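Local coordinates for periplasmic binding protein (Agrobacterium tumefaciens str. B6, PDB 5L9G) that binds the opine mannopine in the cleft between its two lobes and probably delivers it to an ABC transporter for uptake, at residues A42-A47 / M267-E272; N120-I125 / Y242-A247; K193-A198 / D339-S344. All coordinates share one frame; numbering follows the deposited sequence.

Overall arrangement
The three contacts lie in different parts of a two-lobed periplasmic binding protein. Contact 2 lies nearest the chain's centre and is the one tied to the ligand: its strand 120-125 carries Tyr121, a residue of the mannopine pocket. Contact 1 packs helices of one lobe, and its centre is about 31 Å from that of contact 2, on the opposite side of the chain's centre. Strand 240-256 supplies contact 2 with residues 242-247 and is followed in the chain by helix 263-273, which supplies contact 1 with residues 267-272. Contact 3 joins two helices about 22 Å from contact 2 and about 42 Å from contact 1, both between centres; none of the contacts touches another.

Contact 1. Residues A42-A47 / M267-E272; sequences APAAKA and MRFLKE. With EDO (1,2-ethanediol), chain E.
The ring of Phe269 meets helix 30-48 chiefly through CE1. Ala44 CB sits at the ring edge, close to the ring plane, 3.9 Å from Phe269 CE1. Ala45 approaches the same ring atom obliquely: its backbone N is 3.5 Å from Phe269 CE1, while its methyl also touches CE1 and CZ. With CG anti to the backbone N of Phe269 (chi1 -168°), the ring reaches out from its own helix toward these two small residues, and Trp41 and Ile50 add further contacts to it.

The other flat group is the carboxylate of Glu272, one turn further along helix 263-273. Glu272 CG packs 3.9 Å from Ala44 CB, so the methyl of Ala44 is touched by both the aromatic and the acidic side chain. The Glu272 chain then bends at chi2 (64°), and OE2 comes within 3.9 Å of Ala47 CB. This is only a grazing contact: OE2 is hydrogen-bonded to Tyr278, and OE1 forms a salt bridge with Lys275.

The axes of segments 42-47 and 267-272 approach to 9.3 Å, with 120° between their N-to-C directions. Helix 30-48 is the crossover between the parallel neighbouring strands 23-27 and 52-56, so the contact joins a beta-alpha-beta unit to a helix that follows strand 240-256. On helix 30-48, Ala42 O accepts a 2.6 Å hydrogen bond from O2 of an ethanediol, probably left from the crystallisation liquor, besides the usual one from Lys46 N.

No hydrogen bond spans the two segments. Their cohesion is therefore apolar, alanine methyls against a phenyl ring and an aliphatic CG, while the carboxylate of Glu272 is hydrogen-bonded by Tyr278 and paired with Lys275, which would probably balance its charge beside the interface.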
loop_
_atom_site.group_PDB
_atom_site.type_symbol
_atom_site.label_atom_id
_atom_site.label_comp_id
_atom_site.label_asym_id
_atom_site.label_seq_id
_atom_site.Cartn_x
_atom_site.Cartn_y
_atom_site.Cartn_z
ATOM N N ALA A 42 -11.965 9.387 -13.809
ATOM C CA ALA A 42 -12.525 9.866 -15.091
ATOM C C ALA A 42 -13.964 9.338 -15.361
ATOM O O ALA A 42 -14.817 10.164 -15.624
ATOM C CB ALA A 42 -11.589 9.551 -16.258
ATOM N N PRO A 43 -14.312 8.028 -15.252
ATOM C CA PRO A 43 -15.714 7.637 -15.510
ATOM C C PRO A 43 -16.716 8.125 -14.460
ATOM O O PRO A 43 -17.814 8.531 -14.846
ATOM C CB PRO A 43 -15.670 6.107 -15.612
ATOM C CG PRO A 43 -14.240 5.732 -15.548
ATOM C CD PRO A 43 -13.490 6.849 -14.925
ATOM N N ALA A 44 -16.343 8.116 -13.153
ATOM C CA ALA A 44 -17.250 8.601 -12.092
ATOM C C ALA A 44 -17.533 10.101 -12.230
ATOM O O ALA A 44 -18.690 10.512 -12.125
ATOM C CB ALA A 44 -16.700 8.291 -10.708
ATOM N N ALA A 45 -16.489 10.917 -12.500
ATOM C CA ALA A 45 -16.661 12.360 -12.707
ATOM C C ALA A 45 -17.504 12.644 -13.957
ATOM O O ALA A 45 -18.293 13.592 -13.929
ATOM C CB ALA A 45 -15.314 13.057 -12.808
ATOM N N LYS A 46 -17.380 11.799 -15.022
ATOM C CA LYS A 46 -18.167 11.917 -16.267
ATOM C C LYS A 46 -19.661 11.668 -15.954
ATOM O O LYS A 46 -20.518 12.447 -16.366
ATOM C CB LYS A 46 -17.668 10.912 -17.330
ATOM C CG LYS A 46 -18.237 11.168 -18.729
ATOM C CD LYS A 46 -18.458 9.879 -19.515
ATOM C CE LYS A 46 -17.353 9.601 -20.506
ATOM N NZ LYS A 46 -17.700 8.473 -21.409
ATOM N N ALA A 47 -19.953 10.600 -15.182
ATOM C CA ALA A 47 -21.308 10.226 -14.774
ATOM C C ALA A 47 -21.991 11.289 -13.911
ATOM O O ALA A 47 -23.197 11.513 -14.082
ATOM C CB ALA A 47 -21.286 8.893 -14.053
ATOM N N MET A 267 -17.707 14.149 -1.419
ATOM C CA MET A 267 -18.514 13.071 -0.841
ATOM C C MET A 267 -19.285 12.323 -1.955
ATOM O O MET A 267 -19.241 11.089 -2.001
ATOM C CB MET A 267 -19.464 13.626 0.247
ATOM C CG MET A 267 -19.873 12.608 1.276
ATOM S SD MET A 267 -18.578 12.190 2.480
ATOM C CE MET A 267 -18.750 13.529 3.619
ATOM N N ARG A 268 -19.935 13.079 -2.876
ATOM C CA ARG A 268 -20.701 12.530 -4.005
ATOM C C ARG A 268 -19.769 11.754 -4.935
ATOM O O ARG A 268 -20.123 10.675 -5.405
ATOM C CB ARG A 268 -21.393 13.645 -4.821
ATOM C CG ARG A 268 -22.469 14.428 -4.100
ATOM C CD ARG A 268 -23.475 15.039 -5.078
ATOM N NE ARG A 268 -22.849 15.905 -6.082
ATOM C CZ ARG A 268 -22.959 15.743 -7.399
ATOM N NH1 ARG A 268 -23.667 14.735 -7.895
ATOM N NH2 ARG A 268 -22.373 16.594 -8.231
ATOM N N PHE A 269 -18.579 12.315 -5.193
ATOM C CA PHE A 269 -17.558 11.747 -6.078
ATOM C C PHE A 269 -17.047 10.411 -5.520
ATOM O O PHE A 269 -17.036 9.400 -6.236
ATOM C CB PHE A 269 -16.432 12.772 -6.286
ATOM C CG PHE A 269 -15.418 12.482 -7.377
ATOM C CD1 PHE A 269 -15.751 11.689 -8.476
ATOM C CD2 PHE A 269 -14.166 13.081 -7.354
ATOM C CE1 PHE A 269 -14.822 11.462 -9.509
ATOM C CE2 PHE A 269 -13.235 12.840 -8.377
ATOM C CZ PHE A 269 -13.570 12.030 -9.445
ATOM N N LEU A 270 -16.728 10.387 -4.211
ATOM C CA LEU A 270 -16.287 9.176 -3.511
ATOM C C LEU A 270 -17.373 8.091 -3.512
ATOM O O LEU A 270 -17.048 6.932 -3.747
ATOM C CB LEU A 270 -15.818 9.500 -2.082
ATOM C CG LEU A 270 -15.394 8.305 -1.199
ATOM C CD1 LEU A 270 -14.327 7.451 -1.870
ATOM C CD2 LEU A 270 -14.966 8.766 0.167
ATOM N N LYS A 271 -18.652 8.462 -3.295
ATOM C CA LYS A 271 -19.767 7.500 -3.310
ATOM C C LYS A 271 -19.855 6.863 -4.710
ATOM O O LYS A 271 -19.871 5.632 -4.831
ATOM C CB LYS A 271 -21.104 8.182 -2.930
ATOM C CG LYS A 271 -22.277 7.212 -2.811
ATOM C CD LYS A 271 -23.518 7.856 -2.168
ATOM C CE LYS A 271 -24.585 6.822 -1.905
ATOM N NZ LYS A 271 -25.492 7.220 -0.793
ATOM N N GLU A 272 -19.837 7.701 -5.756
ATOM C CA GLU A 272 -19.906 7.236 -7.137
ATOM C C GLU A 272 -18.731 6.313 -7.510
ATOM O O GLU A 272 -18.973 5.205 -7.973
ATOM C CB GLU A 272 -20.001 8.430 -8.112
ATOM C CG GLU A 272 -20.373 8.069 -9.549
ATOM C CD GLU A 272 -21.745 7.462 -9.791
ATOM O OE1 GLU A 272 -22.651 7.665 -8.954
ATOM O OE2 GLU A 272 -21.928 6.810 -10.840
HETATM C C1 EDO E . -12.044 12.994 -17.399
HETATM O O1 EDO E . -10.810 13.261 -16.736
HETATM C C2 EDO E . -13.222 13.433 -16.489
HETATM O O2 EDO E . -14.303 12.529 -16.610
#

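Contact 2. Residues N120-I125 / Y242-A247; sequences NYSTLI and YTFNDA. With MO0 (mannopine), chain C.
The CD2 methyl of Leu124 meets two rings, Tyr242 and Phe244, and is 3.6 Å from Tyr242 CD2. The same methyl lies over one face of the Phe244 ring, 4.3 Å from the centroid, in a CH-pi contact offset toward the rim. At the edge of that ring, in its plane, Ser122 OG is 3.4 Å from Phe244 CE1; this hydroxyl is hydrogen-bonded to Gln319. On the backbone, Thr243 N gives Ile125 O a rather long hydrogen bond of 3.3 Å.

After Thr243 the second chain turns a corner at Asn245 and Asp246, and a water joins the two backbones: it accepts from Ile125 N at 2.9 Å and donates to Thr243 O and Asn245 O. The corner is shaped by an ST turn, Asn245 N to Thr243 OG1 at 3.0 Å, and by a type II turn from Phe244 to Ala247. That turn brings Ala247 CB to 3.6 Å from Leu124 CB.

Earlier in strand 115-128, Tyr121 lays a ring face against mannopine CB, and its OH lies 3.0 Å from ligand OAE. Around Ile125 the backbones are joined by one long direct bond and a three-bonded water, and most of the side-chain contact is apolar, in a strand that also lines the ligand pocket.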
loop_
_atom_site.group_PDB
_atom_site.type_symbol
_atom_site.label_atom_id
_atom_site.label_comp_id
_atom_site.label_asym_id
_atom_site.label_seq_id
_atom_site.Cartn_x
_atom_site.Cartn_y
_atom_site.Cartn_z
ATOM N N ASN A 120 -7.174 -4.160 -2.521
ATOM C CA ASN A 120 -6.222 -4.972 -1.783
ATOM C C ASN A 120 -4.979 -5.081 -2.671
ATOM O O ASN A 120 -5.085 -5.145 -3.903
ATOM C CB ASN A 120 -6.743 -6.357 -1.406
ATOM C CG ASN A 120 -7.825 -6.276 -0.365
ATOM O OD1 ASN A 120 -7.636 -5.761 0.744
ATOM N ND2 ASN A 120 -9.006 -6.706 -0.727
ATOM N N TYR A 121 -3.817 -5.097 -2.035
ATOM C CA TYR A 121 -2.508 -5.203 -2.676
ATOM C C TYR A 121 -1.572 -5.963 -1.724
ATOM O O TYR A 121 -1.952 -6.260 -0.588
ATOM C CB TYR A 121 -1.957 -3.802 -2.986
ATOM C CG TYR A 121 -1.710 -2.963 -1.750
ATOM C CD1 TYR A 121 -2.749 -2.263 -1.134
ATOM C CD2 TYR A 121 -0.433 -2.855 -1.201
ATOM C CE1 TYR A 121 -2.529 -1.503 0.011
ATOM C CE2 TYR A 121 -0.200 -2.088 -0.064
ATOM C CZ TYR A 121 -1.249 -1.401 0.526
ATOM O OH TYR A 121 -1.023 -0.635 1.630
ATOM N N SER A 122 -0.355 -6.249 -2.179
ATOM C CA SER A 122 0.626 -6.956 -1.350
ATOM C C SER A 122 1.923 -6.170 -1.290
ATOM O O SER A 122 2.322 -5.556 -2.289
ATOM C CB SER A 122 0.913 -8.347 -1.912
ATOM O OG SER A 122 -0.216 -9.205 -1.948
ATOM N N THR A 123 2.566 -6.184 -0.120
ATOM C CA THR A 123 3.914 -5.654 0.095
ATOM C C THR A 123 4.738 -6.940 0.081
ATOM O O THR A 123 4.622 -7.750 1.004
ATOM C CB THR A 123 4.002 -4.897 1.408
ATOM O OG1 THR A 123 3.110 -3.781 1.348
ATOM C CG2 THR A 123 5.400 -4.414 1.686
ATOM N N LEU A 124 5.479 -7.174 -1.009
ATOM C CA LEU A 124 6.123 -8.460 -1.241
ATOM C C LEU A 124 7.598 -8.369 -1.628
ATOM O O LEU A 124 8.098 -7.283 -1.896
ATOM C CB LEU A 124 5.300 -9.255 -2.325
ATOM C CG LEU A 124 4.990 -8.528 -3.664
ATOM C CD1 LEU A 124 6.264 -8.310 -4.512
ATOM C CD2 LEU A 124 4.002 -9.345 -4.500
ATOM N N ILE A 125 8.262 -9.539 -1.710
ATOM C CA ILE A 125 9.678 -9.690 -2.069
ATOM C C ILE A 125 9.809 -9.918 -3.564
ATOM O O ILE A 125 9.233 -10.866 -4.082
ATOM C CB ILE A 125 10.290 -10.916 -1.305
ATOM C CG1 ILE A 125 10.210 -10.723 0.211
ATOM C CG2 ILE A 125 11.755 -11.235 -1.754
ATOM C CD1 ILE A 125 10.229 -12.080 0.999
ATOM N N TYR A 242 9.119 -12.585 -8.452
ATOM C CA TYR A 242 8.604 -12.270 -7.122
ATOM C C TYR A 242 7.776 -13.404 -6.596
ATOM O O TYR A 242 7.446 -14.324 -7.339
ATOM C CB TYR A 242 7.828 -10.937 -7.114
ATOM C CG TYR A 242 6.526 -10.947 -7.897
ATOM C CD1 TYR A 242 6.503 -10.629 -9.249
ATOM C CD2 TYR A 242 5.308 -11.184 -7.262
ATOM C CE1 TYR A 242 5.299 -10.539 -9.956
ATOM C CE2 TYR A 242 4.093 -11.100 -7.956
ATOM C CZ TYR A 242 4.092 -10.773 -9.306
ATOM O OH TYR A 242 2.897 -10.693 -10.006
ATOM N N THR A 243 7.456 -13.343 -5.310
ATOM C CA THR A 243 6.629 -14.341 -4.631
ATOM C C THR A 243 5.655 -13.617 -3.698
ATOM O O THR A 243 5.942 -12.515 -3.231
ATOM C CB THR A 243 7.527 -15.333 -3.830
ATOM O OG1 THR A 243 6.696 -16.250 -3.148
ATOM C CG2 THR A 243 8.416 -14.638 -2.785
ATOM N N PHE A 244 4.534 -14.268 -3.377
ATOM C CA PHE A 244 3.606 -13.735 -2.375
ATOM C C PHE A 244 3.956 -14.334 -0.997
ATOM O O PHE A 244 3.316 -13.967 -0.004
ATOM C CB PHE A 244 2.143 -14.072 -2.730
ATOM C CG PHE A 244 1.582 -13.204 -3.838
ATOM C CD1 PHE A 244 1.022 -11.962 -3.556
ATOM C CD2 PHE A 244 1.594 -13.640 -5.158
ATOM C CE1 PHE A 244 0.495 -11.159 -4.585
ATOM C CE2 PHE A 244 1.076 -12.838 -6.182
ATOM C CZ PHE A 244 0.531 -11.604 -5.892
ATOM N N ASN A 245 4.947 -15.279 -0.931
ATOM C CA ASN A 245 5.328 -15.878 0.360
ATOM C C ASN A 245 5.835 -14.791 1.313
ATOM O O ASN A 245 6.691 -13.993 0.916
ATOM C CB ASN A 245 6.408 -16.952 0.188
ATOM C CG ASN A 245 6.607 -17.745 1.456
ATOM O OD1 ASN A 245 5.672 -18.380 1.968
ATOM N ND2 ASN A 245 7.782 -17.619 2.060
ATOM N N ASP A 246 5.267 -14.727 2.530
ATOM C CA ASP A 246 5.605 -13.711 3.553
ATOM C C ASP A 246 5.194 -12.290 3.167
ATOM O O ASP A 246 5.651 -11.322 3.789
ATOM C CB ASP A 246 7.102 -13.747 3.935
ATOM C CG ASP A 246 7.491 -14.839 4.894
ATOM O OD1 ASP A 246 6.575 -15.435 5.529
ATOM O OD2 ASP A 246 8.707 -15.080 5.043
ATOM N N ALA A 247 4.337 -12.139 2.137
ATOM C CA ALA A 247 3.897 -10.797 1.773
ATOM C C ALA A 247 2.808 -10.312 2.757
ATOM O O ALA A 247 2.128 -11.116 3.403
ATOM C CB ALA A 247 3.370 -10.773 0.341
HETATM O OAB MO0 C . -1.380 6.404 3.447
HETATM C CAF MO0 C . -0.462 7.145 2.690
HETATM C CAG MO0 C . 0.420 6.282 1.805
HETATM O OAC MO0 C . 1.547 5.884 2.506
HETATM C CAH MO0 C . -0.301 5.152 1.113
HETATM O OAM MO0 C . -1.382 5.606 0.385
HETATM C CAI MO0 C . 0.578 4.235 0.262
HETATM O OAD MO0 C . 1.172 4.941 -0.786
HETATM C CAJ MO0 C . -0.155 3.009 -0.201
HETATM O OAE MO0 C . -0.615 2.298 0.913
HETATM C CAK MO0 C . 0.643 2.107 -1.154
HETATM N N MO0 C . -0.177 1.821 -2.339
HETATM C CA MO0 C . 0.413 0.772 -3.206
HETATM C C MO0 C . 1.058 1.402 -4.417
HETATM O O MO0 C . 1.156 2.646 -4.482
HETATM C CB MO0 C . -0.579 -0.292 -3.612
HETATM C CG MO0 C . -1.524 0.170 -4.701
HETATM C CD MO0 C . -2.781 -0.623 -4.768
HETATM O OE1 MO0 C . -2.874 -1.619 -5.751
HETATM N NE2 MO0 C . -3.751 -0.443 -4.014
HETATM O OXT MO0 C . 1.566 0.692 -5.341
HETATM O O HOH W 1 6.659 -11.668 -0.636
#

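Contact 3. Residues K193-A198 / D339-S344; sequences KLTELA and DNVRLS
Val341 and Thr195 lie at the closest backbone approach of a helix-helix contact in one lobe of the two-lobed periplasmic binding protein fold, their CA atoms 5.4 Å apart. Helix 184-197 belongs to the beta-alpha-beta crossover connection from strand 153-156 to the parallel strand 201-205; its partner is the C-terminal part of helix 324-343, the last helix of the chain. Val341 does most of the touching. Its CB points toward helix 184-197, and from there the two methyls divide the work.

CG1, anti to the backbone N (chi1 166°), lies over the turn of helix between Leu194 and Ala198. It is 3.8 Å from Leu194 O, touches Leu194 CB, and stands 4.2 Å from Ala198 CB. CG2 branches toward Thr195 and meets its OG1 at 3.4 Å. That hydroxyl is hydrogen-bonded to Ile191 O, and the methyl touches the oxygen without a polar bond across the contact. Trp204 of strand 201-205 also touches Val341, while Leu194 continues toward Phe144 and Ile163, so the contact extends into the packing of this lobe.

No hydrogen bond links the two segments; each has a salt bridge of its own, Lys193 with Glu196 and Arg342 with Asp339. Beside Ala198 CB, the hydroxyl of Ser344 turns back to the backbone three residues earlier, where OG donates to Val341 O at 2.7 Å, tilted 25° from the carbonyl plane.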
loop_
_atom_site.group_PDB
_atom_site.type_symbol
_atom_site.label_atom_id
_atom_site.label_comp_id
_atom_site.label_asym_id
_atom_site.label_seq_id
_atom_site.Cartn_x
_atom_site.Cartn_y
_atom_site.Cartn_z
ATOM N N LYS A 193 16.919 -6.059 14.085
ATOM C CA LYS A 193 17.038 -6.858 12.859
ATOM C C LYS A 193 17.169 -5.950 11.630
ATOM O O LYS A 193 17.986 -6.231 10.753
ATOM C CB LYS A 193 15.847 -7.832 12.726
ATOM C CG LYS A 193 15.967 -8.853 11.599
ATOM C CD LYS A 193 17.126 -9.817 11.807
ATOM C CE LYS A 193 17.200 -10.886 10.747
ATOM N NZ LYS A 193 18.324 -11.828 11.008
ATOM N N LEU A 194 16.377 -4.865 11.576
ATOM C CA LEU A 194 16.434 -3.896 10.479
ATOM C C LEU A 194 17.782 -3.161 10.497
ATOM O O LEU A 194 18.358 -2.908 9.434
ATOM C CB LEU A 194 15.270 -2.896 10.557
ATOM C CG LEU A 194 13.873 -3.390 10.145
ATOM C CD1 LEU A 194 12.782 -2.462 10.678
ATOM C CD2 LEU A 194 13.747 -3.547 8.632
ATOM N N THR A 195 18.293 -2.840 11.708
ATOM C CA THR A 195 19.591 -2.196 11.914
ATOM C C THR A 195 20.710 -3.084 11.364
ATOM O O THR A 195 21.603 -2.588 10.685
ATOM C CB THR A 195 19.766 -1.818 13.403
ATOM O OG1 THR A 195 18.708 -0.935 13.778
ATOM C CG2 THR A 195 21.111 -1.160 13.700
ATOM N N GLU A 196 20.634 -4.395 11.632
ATOM C CA GLU A 196 21.588 -5.404 11.164
ATOM C C GLU A 196 21.618 -5.440 9.614
ATOM O O GLU A 196 22.692 -5.566 9.018
ATOM C CB GLU A 196 21.173 -6.775 11.721
ATOM C CG GLU A 196 22.137 -7.918 11.470
ATOM C CD GLU A 196 21.528 -9.260 11.836
ATOM O OE1 GLU A 196 21.482 -9.578 13.046
ATOM O OE2 GLU A 196 21.036 -9.961 10.921
ATOM N N LEU A 197 20.437 -5.342 8.979
ATOM C CA LEU A 197 20.327 -5.386 7.517
ATOM C C LEU A 197 20.741 -4.071 6.853
ATOM O O LEU A 197 21.290 -4.105 5.748
ATOM C CB LEU A 197 18.895 -5.761 7.093
ATOM C CG LEU A 197 18.652 -5.962 5.568
ATOM C CD1 LEU A 197 19.347 -7.234 5.040
ATOM C CD2 LEU A 197 17.172 -5.976 5.237
ATOM N N ALA A 198 20.465 -2.919 7.518
ATOM C CA ALA A 198 20.690 -1.565 7.004
ATOM C C ALA A 198 22.001 -1.354 6.178
ATOM O O ALA A 198 21.884 -0.757 5.106
ATOM C CB ALA A 198 20.577 -0.533 8.116
ATOM N N ASP A 339 13.077 5.810 11.173
ATOM C CA ASP A 339 13.843 6.983 10.720
ATOM C C ASP A 339 15.308 6.793 11.151
ATOM O O ASP A 339 16.207 7.021 10.355
ATOM C CB ASP A 339 13.307 8.301 11.354
ATOM C CG ASP A 339 12.097 8.958 10.705
ATOM O OD1 ASP A 339 11.675 8.497 9.609
ATOM O OD2 ASP A 339 11.563 9.931 11.295
ATOM N N ASN A 340 15.540 6.343 12.401
ATOM C CA ASN A 340 16.881 6.126 12.939
ATOM C C ASN A 340 17.633 4.996 12.251
ATOM O O ASN A 340 18.829 5.136 12.007
ATOM C CB ASN A 340 16.851 5.952 14.444
ATOM C CG ASN A 340 16.798 7.287 15.125
ATOM O OD1 ASN A 340 15.725 7.866 15.334
ATOM N ND2 ASN A 340 17.963 7.873 15.339
ATOM N N VAL A 341 16.938 3.900 11.901
ATOM C CA VAL A 341 17.533 2.789 11.152
ATOM C C VAL A 341 18.092 3.306 9.803
ATOM O O VAL A 341 19.225 2.980 9.448
ATOM C CB VAL A 341 16.515 1.620 10.958
ATOM C CG1 VAL A 341 16.989 0.629 9.897
ATOM C CG2 VAL A 341 16.257 0.900 12.283
ATOM N N ARG A 342 17.309 4.107 9.070
ATOM C CA ARG A 342 17.733 4.592 7.753
ATOM C C ARG A 342 18.787 5.684 7.854
ATOM O O ARG A 342 19.607 5.826 6.949
ATOM C CB ARG A 342 16.542 5.078 6.919
ATOM C CG ARG A 342 15.350 4.120 6.913
ATOM C CD ARG A 342 14.276 4.574 5.940
ATOM N NE ARG A 342 13.983 6.006 6.048
ATOM C CZ ARG A 342 13.120 6.533 6.905
ATOM N NH1 ARG A 342 12.444 5.755 7.742
ATOM N NH2 ARG A 342 12.919 7.840 6.930
ATOM N N LEU A 343 18.756 6.452 8.962
ATOM C CA LEU A 343 19.686 7.547 9.249
ATOM C C LEU A 343 20.996 6.971 9.808
ATOM O O LEU A 343 21.987 7.697 9.890
ATOM C CB LEU A 343 19.042 8.495 10.286
ATOM C CG LEU A 343 18.867 9.982 9.933
ATOM C CD1 LEU A 343 17.832 10.194 8.819
ATOM C CD2 LEU A 343 18.432 10.761 11.156
ATOM N N SER A 344 21.008 5.670 10.196
ATOM C CA SER A 344 22.218 5.035 10.731
ATOM C C SER A 344 23.283 4.852 9.644
ATOM O O SER A 344 24.476 4.889 9.952
ATOM C CB SER A 344 21.896 3.702 11.411
ATOM O OG SER A 344 21.656 2.637 10.502
#